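Local atomic coordinates of dihydrodipicolinate synthase (Bacillus anthracis, PDB entry 1XKY), a protein that probably catalyses the condensation of pyruvate with aspartate semialdehyde, the first committed step of the diaminopimelate route to lysine. Residues 32-37 against 271-276; 260-265 against 282-287. All blocks are in the same frame, centred on the assembly; numbering follows the deposited sequence.

Interaction 1. Residues 32-37 against 271-276; sequences FAKTTK and GLDVGS
An Asx turn in the loop after helix 261-269 receives a lysine from helix 32-44, the first helix of the TIM barrel. K34 and D273 form a salt bridge, with K34 NZ 3.0 Å from D273 OD1. The ammonium comes from above the carboxylate plane, 54° out of it. G275 N donates to D273 OD1 from the opposite face, at 2.7 Å and nearly along the C-O axis. Two bonds thus grip OD1, and the turn fixes the carboxylate. K34 runs alongside D273, and its CD lies 3.1 Å from D273 O. D273 CG stands anti to the backbone N (chi1 -165°), and the carboxylate is then turned (chi2 -55°) so that OD1 meets G275 N. K37 CD packs on L272 CD2 at 3.6 Å, the two side chains running past one another in opposite senses. The K37 chain then bends, and K37 NZ donates to a water at 3.1 Å. That water donates to D273 O at 2.9 Å. L272 also rests on L38 and Y41 of the lysines' helix. A Schellman motif ends helix 261-269 at G271, and the Asx turn of the loop beyond it docks on the first helix of the TIM barrel.

Interaction 2. Residues 260-265 against 282-287; sequences PTPVKT and LPLTEE
T261 and T265, one turn apart on helix 261-269, hold L284 in the loop that leads into helix 286-297. Both helices follow the eight-stranded TIM barrel in the chain. The apolar contacts centre on the two methyls of L284. L284 CD1 lies 3.3 Å from T261 CG2, tighter than usual for two carbons. L284 CD1 also approaches the ring of P262, with P262 CG 4.2 Å away, and these two side chains cross at about a right angle. L284 CD2 touches T265 OG1 at 3.6 Å, with CB and CG2 of that threonine little farther off. L292 of helix 286-297 packs on both T265 and L284. With T261 OG1 beside the backbone N (chi1 -63°), CG2 stands anti to that N, and the methyl also lies against the carbonyl oxygen of L282. The L282 side chain leaves its backbone away from the helix and packs on G125 of the second subunit.

The polar contacts are fewer. T261 OG1 is 3.5 Å from L282 O, a weak and unsettled hydrogen bond, since P258 O is also within reach. A water accepts from L284 N at 2.9 Å and donates to T265 OG1, linking loop to helix. T265 OG1 in turn donates to T261 O at 2.6 Å, tilted 27° from the carbonyl plane, while T265 N reaches that oxygen from the opposite face.

In the fold
Both interactions use helix 261-269 or the chain that leaves it, and both are partly buried near the outside of the subunit. Interaction 1 ties the loop after that helix back to the first barrel helix, and its main bond is ionic. Interaction 2 ties the start of the same helix to the loop before helix 286-297, and it is mostly apolar. Each includes one bridging water. Their centres are about 15 Å apart, and their segments alternate along the chain. They meet at K264. Its NZ probably bonds S276 O, and its CG packs on V274 CG2. No other chain touches interaction 1, whereas interaction 2 borders the second subunit.

Interaction 1. Residues 32-37 against 271-276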
ATOM      1  N   PHE A  32     -30.685 -27.616   2.032  1.00 16.35           N
ATOM      2  CA  PHE A  32     -31.850 -26.749   1.863  1.00 16.38           C
ATOM      3  C   PHE A  32     -32.649 -26.567   3.158  1.00 15.72           C
ATOM      4  O   PHE A  32     -33.128 -25.466   3.432  1.00 14.98           O
ATOM      5  CB  PHE A  32     -32.718 -27.245   0.702  1.00 16.55           C
ATOM      6  CG  PHE A  32     -32.038 -27.113  -0.631  1.00 17.93           C
ATOM      7  CD1 PHE A  32     -31.308 -28.164  -1.163  1.00 19.11           C
ATOM      8  CD2 PHE A  32     -32.078 -25.917  -1.323  1.00 18.40           C
ATOM      9  CE1 PHE A  32     -30.660 -28.034  -2.393  1.00 19.18           C
ATOM     10  CE2 PHE A  32     -31.438 -25.781  -2.545  1.00 18.89           C
ATOM     11  CZ  PHE A  32     -30.726 -26.839  -3.079  1.00 19.24           C
ATOM     12  N   ALA A  33     -32.747 -27.619   3.970  1.00 15.29           N
ATOM     13  CA  ALA A  33     -33.420 -27.521   5.267  1.00 15.31           C
ATOM     14  C   ALA A  33     -32.700 -26.551   6.212  1.00 15.26           C
ATOM     15  O   ALA A  33     -33.348 -25.769   6.906  1.00 15.44           O
ATOM     16  CB  ALA A  33     -33.546 -28.899   5.921  1.00 15.35           C
ATOM     17  N   LYS A  34     -31.370 -26.603   6.243  1.00 15.72           N
ATOM     18  CA  LYS A  34     -30.585 -25.638   7.032  1.00 16.10           C
ATOM     19  C   LYS A  34     -30.732 -24.217   6.478  1.00 15.72           C
ATOM     20  O   LYS A  34     -30.760 -23.249   7.239  1.00 15.57           O
ATOM     21  CB  LYS A  34     -29.103 -26.037   7.085  1.00 16.94           C
ATOM     22  CG  LYS A  34     -28.831 -27.255   7.951  1.00 19.22           C
ATOM     23  CD  LYS A  34     -27.362 -27.693   7.932  1.00 22.72           C
ATOM     24  CE  LYS A  34     -27.074 -28.649   9.108  1.00 25.01           C
ATOM     25  NZ  LYS A  34     -25.605 -28.869   9.332  1.00 27.91           N
ATOM     26  N   THR A  35     -30.826 -24.096   5.156  1.00 15.59           N
ATOM     27  CA  THR A  35     -31.065 -22.798   4.528  1.00 15.81           C
ATOM     28  C   THR A  35     -32.406 -22.216   4.991  1.00 15.48           C
ATOM     29  O   THR A  35     -32.481 -21.045   5.349  1.00 15.44           O
ATOM     30  CB  THR A  35     -31.012 -22.887   2.987  1.00 15.86           C
ATOM     31  OG1 THR A  35     -29.744 -23.420   2.575  1.00 15.83           O
ATOM     32  CG2 THR A  35     -31.202 -21.519   2.354  1.00 16.12           C
ATOM     33  N   THR A  36     -33.448 -23.042   5.012  1.00 15.69           N
ATOM     34  CA  THR A  36     -34.760 -22.609   5.504  1.00 15.55           C
ATOM     35  C   THR A  36     -34.643 -22.099   6.942  1.00 15.89           C
ATOM     36  O   THR A  36     -35.105 -20.998   7.255  1.00 15.80           O
ATOM     37  CB  THR A  36     -35.799 -23.742   5.411  1.00 15.38           C
ATOM     38  OG1 THR A  36     -35.895 -24.183   4.053  1.00 14.26           O
ATOM     39  CG2 THR A  36     -37.181 -23.283   5.895  1.00 15.89           C
ATOM     40  N   LYS A  37     -33.983 -22.870   7.800  1.00 16.23           N
ATOM     41  CA  LYS A  37     -33.783 -22.456   9.187  1.00 17.15           C
ATOM     42  C   LYS A  37     -33.046 -21.118   9.267  1.00 16.52           C
ATOM     43  O   LYS A  37     -33.446 -20.222  10.023  1.00 15.25           O
ATOM     44  CB  LYS A  37     -33.018 -23.525   9.970  1.00 18.16           C
ATOM     45  CG  LYS A  37     -33.032 -23.300  11.475  1.00 21.56           C
ATOM     46  CD  LYS A  37     -32.027 -24.199  12.209  1.00 25.91           C
ATOM     47  CE  LYS A  37     -32.514 -25.630  12.389  1.00 28.38           C
ATOM     48  NZ  LYS A  37     -32.134 -26.523  11.254  1.00 31.09           N
ATOM     49  N   GLY A 271     -25.811 -22.821  17.928  1.00 30.34           N
ATOM     50  CA  GLY A 271     -26.861 -23.801  17.657  1.00 29.94           C
ATOM     51  C   GLY A 271     -27.489 -23.789  16.273  1.00 29.63           C
ATOM     52  O   GLY A 271     -28.489 -24.480  16.047  1.00 29.79           O
ATOM     53  N   LEU A 272     -26.924 -23.016  15.345  1.00 28.68           N
ATOM     54  CA  LEU A 272     -27.408 -23.003  13.968  1.00 28.28           C
ATOM     55  C   LEU A 272     -26.302 -23.533  13.064  1.00 27.54           C
ATOM     56  O   LEU A 272     -25.550 -22.770  12.469  1.00 27.01           O
ATOM     57  CB  LEU A 272     -27.855 -21.590  13.557  1.00 28.50           C
ATOM     58  CG  LEU A 272     -29.142 -21.522  12.719  1.00 30.04           C
ATOM     59  CD1 LEU A 272     -29.502 -20.094  12.352  1.00 31.14           C
ATOM     60  CD2 LEU A 272     -29.016 -22.353  11.476  1.00 30.94           C
ATOM     61  N   ASP A 273     -26.189 -24.853  12.985  1.00 26.83           N
ATOM     62  CA  ASP A 273     -25.131 -25.475  12.184  1.00 26.40           C
ATOM     63  C   ASP A 273     -25.459 -25.312  10.700  1.00 24.85           C
ATOM     64  O   ASP A 273     -26.522 -25.733  10.239  1.00 25.04           O
ATOM     65  CB  ASP A 273     -24.940 -26.954  12.554  1.00 26.92           C
ATOM     66  CG  ASP A 273     -23.624 -27.526  12.026  1.00 28.67           C
ATOM     67  OD1 ASP A 273     -23.378 -27.443  10.804  1.00 30.33           O
ATOM     68  OD2 ASP A 273     -22.823 -28.059  12.831  1.00 32.30           O
ATOM     69  N   VAL A 274     -24.545 -24.667   9.977  1.00 22.84           N
ATOM     70  CA  VAL A 274     -24.673 -24.446   8.547  1.00 21.39           C
ATOM     71  C   VAL A 274     -23.525 -25.142   7.794  1.00 20.60           C
ATOM     72  O   VAL A 274     -23.225 -24.804   6.646  1.00 19.64           O
ATOM     73  CB  VAL A 274     -24.711 -22.926   8.209  1.00 21.30           C
ATOM     74  CG1 VAL A 274     -25.966 -22.296   8.761  1.00 20.93           C
ATOM     75  CG2 VAL A 274     -23.491 -22.201   8.748  1.00 20.72           C
ATOM     76  N   GLY A 275     -22.885 -26.104   8.460  1.00 19.52           N
ATOM     77  CA  GLY A 275     -21.843 -26.925   7.848  1.00 19.31           C
ATOM     78  C   GLY A 275     -20.517 -26.216   7.659  1.00 18.94           C
ATOM     79  O   GLY A 275     -20.258 -25.169   8.265  1.00 19.33           O
ATOM     80  N   SER A 276     -19.694 -26.789   6.788  1.00 18.31           N
ATOM     81  CA  SER A 276     -18.349 -26.309   6.547  1.00 17.82           C
ATOM     82  C   SER A 276     -18.256 -25.512   5.239  1.00 17.20           C
ATOM     83  O   SER A 276     -19.254 -24.957   4.781  1.00 17.06           O
ATOM     84  CB  SER A 276     -17.390 -27.489   6.539  1.00 17.72           C
ATOM     85  OG  SER A 276     -16.076 -27.041   6.757  1.00 18.42           O
TER
HETATM   86  O   HOH W   1     -29.057 -26.373  11.521  1.00 31.90           O

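Interaction 2. Residues 260-265 against 282-287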
ATOM      1  N   PRO A 260     -16.065 -17.198   4.500  1.00 17.64           N
ATOM      2  CA  PRO A 260     -17.055 -16.978   5.559  1.00 17.07           C
ATOM      3  C   PRO A 260     -16.865 -17.948   6.720  1.00 16.55           C
ATOM      4  O   PRO A 260     -17.790 -18.158   7.506  1.00 16.42           O
ATOM      5  CB  PRO A 260     -18.382 -17.257   4.853  1.00 16.81           C
ATOM      6  CG  PRO A 260     -18.035 -18.231   3.784  1.00 17.04           C
ATOM      7  CD  PRO A 260     -16.651 -17.865   3.325  1.00 17.83           C
ATOM      8  N   THR A 261     -15.675 -18.532   6.822  1.00 16.54           N
ATOM      9  CA  THR A 261     -15.485 -19.754   7.592  1.00 16.16           C
ATOM     10  C   THR A 261     -15.701 -19.508   9.082  1.00 15.72           C
ATOM     11  O   THR A 261     -16.275 -20.342   9.782  1.00 15.53           O
ATOM     12  CB  THR A 261     -14.079 -20.333   7.349  1.00 16.30           C
ATOM     13  OG1 THR A 261     -13.938 -20.690   5.968  1.00 16.02           O
ATOM     14  CG2 THR A 261     -13.917 -21.662   8.072  1.00 16.82           C
ATOM     15  N   PRO A 262     -15.236 -18.358   9.560  1.00 15.38           N
ATOM     16  CA  PRO A 262     -15.517 -17.928  10.935  1.00 15.32           C
ATOM     17  C   PRO A 262     -17.005 -17.708  11.269  1.00 15.23           C
ATOM     18  O   PRO A 262     -17.465 -18.164  12.320  1.00 15.43           O
ATOM     19  CB  PRO A 262     -14.706 -16.625  11.066  1.00 15.13           C
ATOM     20  CG  PRO A 262     -13.619 -16.762  10.055  1.00 15.26           C
ATOM     21  CD  PRO A 262     -14.277 -17.456   8.901  1.00 15.56           C
ATOM     22  N   VAL A 263     -17.753 -17.047  10.388  1.00 15.57           N
ATOM     23  CA  VAL A 263     -19.174 -16.797  10.654  1.00 15.33           C
ATOM     24  C   VAL A 263     -20.005 -18.087  10.632  1.00 15.61           C
ATOM     25  O   VAL A 263     -20.882 -18.268  11.483  1.00 14.91           O
ATOM     26  CB  VAL A 263     -19.775 -15.666   9.748  1.00 15.44           C
ATOM     27  CG1 VAL A 263     -19.948 -16.108   8.312  1.00 15.14           C
ATOM     28  CG2 VAL A 263     -21.106 -15.173  10.332  1.00 15.62           C
ATOM     29  N   LYS A 264     -19.696 -18.998   9.704  1.00 15.59           N
ATOM     30  CA  LYS A 264     -20.300 -20.335   9.711  1.00 16.00           C
ATOM     31  C   LYS A 264     -20.042 -21.086  11.013  1.00 16.33           C
ATOM     32  O   LYS A 264     -20.937 -21.725  11.546  1.00 15.94           O
ATOM     33  CB  LYS A 264     -19.791 -21.191   8.545  1.00 15.78           C
ATOM     34  CG  LYS A 264     -20.371 -20.817   7.208  1.00 15.90           C
ATOM     35  CD  LYS A 264     -20.196 -21.943   6.202  1.00 15.95           C
ATOM     36  CE  LYS A 264     -21.154 -21.800   5.052  1.00 14.26           C
ATOM     37  NZ  LYS A 264     -20.921 -22.824   3.997  1.00 12.71           N
ATOM     38  N   THR A 265     -18.810 -21.006  11.506  1.00 17.24           N
ATOM     39  CA  THR A 265     -18.426 -21.671  12.743  1.00 17.81           C
ATOM     40  C   THR A 265     -19.121 -21.024  13.940  1.00 18.03           C
ATOM     41  O   THR A 265     -19.605 -21.724  14.811  1.00 18.11           O
ATOM     42  CB  THR A 265     -16.887 -21.649  12.931  1.00 17.64           C
ATOM     43  OG1 THR A 265     -16.252 -22.061  11.710  1.00 18.70           O
ATOM     44  CG2 THR A 265     -16.457 -22.559  14.074  1.00 18.12           C
ATOM     45  N   LEU A 282     -10.969 -23.666   4.048  1.00 15.31           N
ATOM     46  CA  LEU A 282     -10.840 -24.772   4.995  1.00 15.77           C
ATOM     47  C   LEU A 282     -11.586 -24.495   6.292  1.00 16.12           C
ATOM     48  O   LEU A 282     -11.819 -23.336   6.643  1.00 16.24           O
ATOM     49  CB  LEU A 282      -9.361 -25.011   5.328  1.00 15.42           C
ATOM     50  CG  LEU A 282      -8.415 -25.546   4.249  1.00 15.64           C
ATOM     51  CD1 LEU A 282      -6.993 -25.611   4.772  1.00 15.68           C
ATOM     52  CD2 LEU A 282      -8.842 -26.903   3.764  1.00 15.06           C
ATOM     53  N   PRO A 283     -11.935 -25.561   7.035  1.00 17.08           N
ATOM     54  CA  PRO A 283     -12.417 -25.367   8.401  1.00 17.24           C
ATOM     55  C   PRO A 283     -11.396 -24.642   9.275  1.00 17.15           C
ATOM     56  O   PRO A 283     -10.197 -24.746   9.039  1.00 16.98           O
ATOM     57  CB  PRO A 283     -12.601 -26.798   8.929  1.00 17.19           C
ATOM     58  CG  PRO A 283     -12.654 -27.655   7.752  1.00 17.56           C
ATOM     59  CD  PRO A 283     -11.926 -26.982   6.646  1.00 17.13           C
ATOM     60  N   LEU A 284     -11.885 -23.925  10.276  1.00 17.65           N
ATOM     61  CA  LEU A 284     -11.028 -23.342  11.302  1.00 18.39           C
ATOM     62  C   LEU A 284     -10.211 -24.438  11.980  1.00 18.80           C
ATOM     63  O   LEU A 284     -10.712 -25.542  12.202  1.00 19.03           O
ATOM     64  CB  LEU A 284     -11.876 -22.627  12.359  1.00 18.54           C
ATOM     65  CG  LEU A 284     -12.114 -21.122  12.259  1.00 19.12           C
ATOM     66  CD1 LEU A 284     -12.434 -20.697  10.880  1.00 20.49           C
ATOM     67  CD2 LEU A 284     -13.223 -20.716  13.222  1.00 19.86           C
ATOM     68  N   THR A 285      -8.957 -24.139  12.305  1.00 19.54           N
ATOM     69  CA  THR A 285      -8.187 -25.009  13.176  1.00 19.98           C
ATOM     70  C   THR A 285      -8.806 -24.945  14.560  1.00 20.31           C
ATOM     71  O   THR A 285      -9.636 -24.072  14.842  1.00 19.92           O
ATOM     72  CB  THR A 285      -6.694 -24.612  13.268  1.00 20.08           C
ATOM     73  OG1 THR A 285      -6.558 -23.315  13.861  1.00 19.61           O
ATOM     74  CG2 THR A 285      -6.061 -24.614  11.904  1.00 20.68           C
ATOM     75  N   GLU A 286      -8.403 -25.873  15.421  1.00 20.77           N
ATOM     76  CA  GLU A 286      -8.848 -25.873  16.803  1.00 21.29           C
ATOM     77  C   GLU A 286      -8.427 -24.584  17.500  1.00 20.89           C
ATOM     78  O   GLU A 286      -9.154 -24.064  18.335  1.00 21.09           O
ATOM     79  CB  GLU A 286      -8.288 -27.088  17.554  1.00 21.96           C
ATOM     80  CG  GLU A 286      -8.690 -27.157  19.032  1.00 23.95           C
ATOM     81  CD  GLU A 286     -10.190 -27.344  19.250  1.00 28.00           C
ATOM     82  OE1 GLU A 286     -10.660 -27.089  20.380  1.00 29.57           O
ATOM     83  OE2 GLU A 286     -10.904 -27.748  18.304  1.00 30.98           O
ATOM     84  N   GLU A 287      -7.256 -24.074  17.141  1.00 20.99           N
ATOM     85  CA  GLU A 287      -6.739 -22.828  17.713  1.00 20.97           C
ATOM     86  C   GLU A 287      -7.574 -21.620  17.268  1.00 20.36           C
ATOM     87  O   GLU A 287      -7.927 -20.766  18.085  1.00 19.55           O
ATOM     88  CB  GLU A 287      -5.263 -22.633  17.330  1.00 21.22           C
ATOM     89  CG  GLU A 287      -4.303 -23.670  17.949  1.00 21.73           C
ATOM     90  CD  GLU A 287      -4.324 -25.053  17.279  1.00 23.22           C
ATOM     91  OE1 GLU A 287      -4.893 -25.215  16.170  1.00 23.21           O
ATOM     92  OE2 GLU A 287      -3.756 -25.995  17.874  1.00 22.85           O
TER
HETATM   93  O   HOH W   2     -14.670 -24.330  10.951  1.00 15.09           O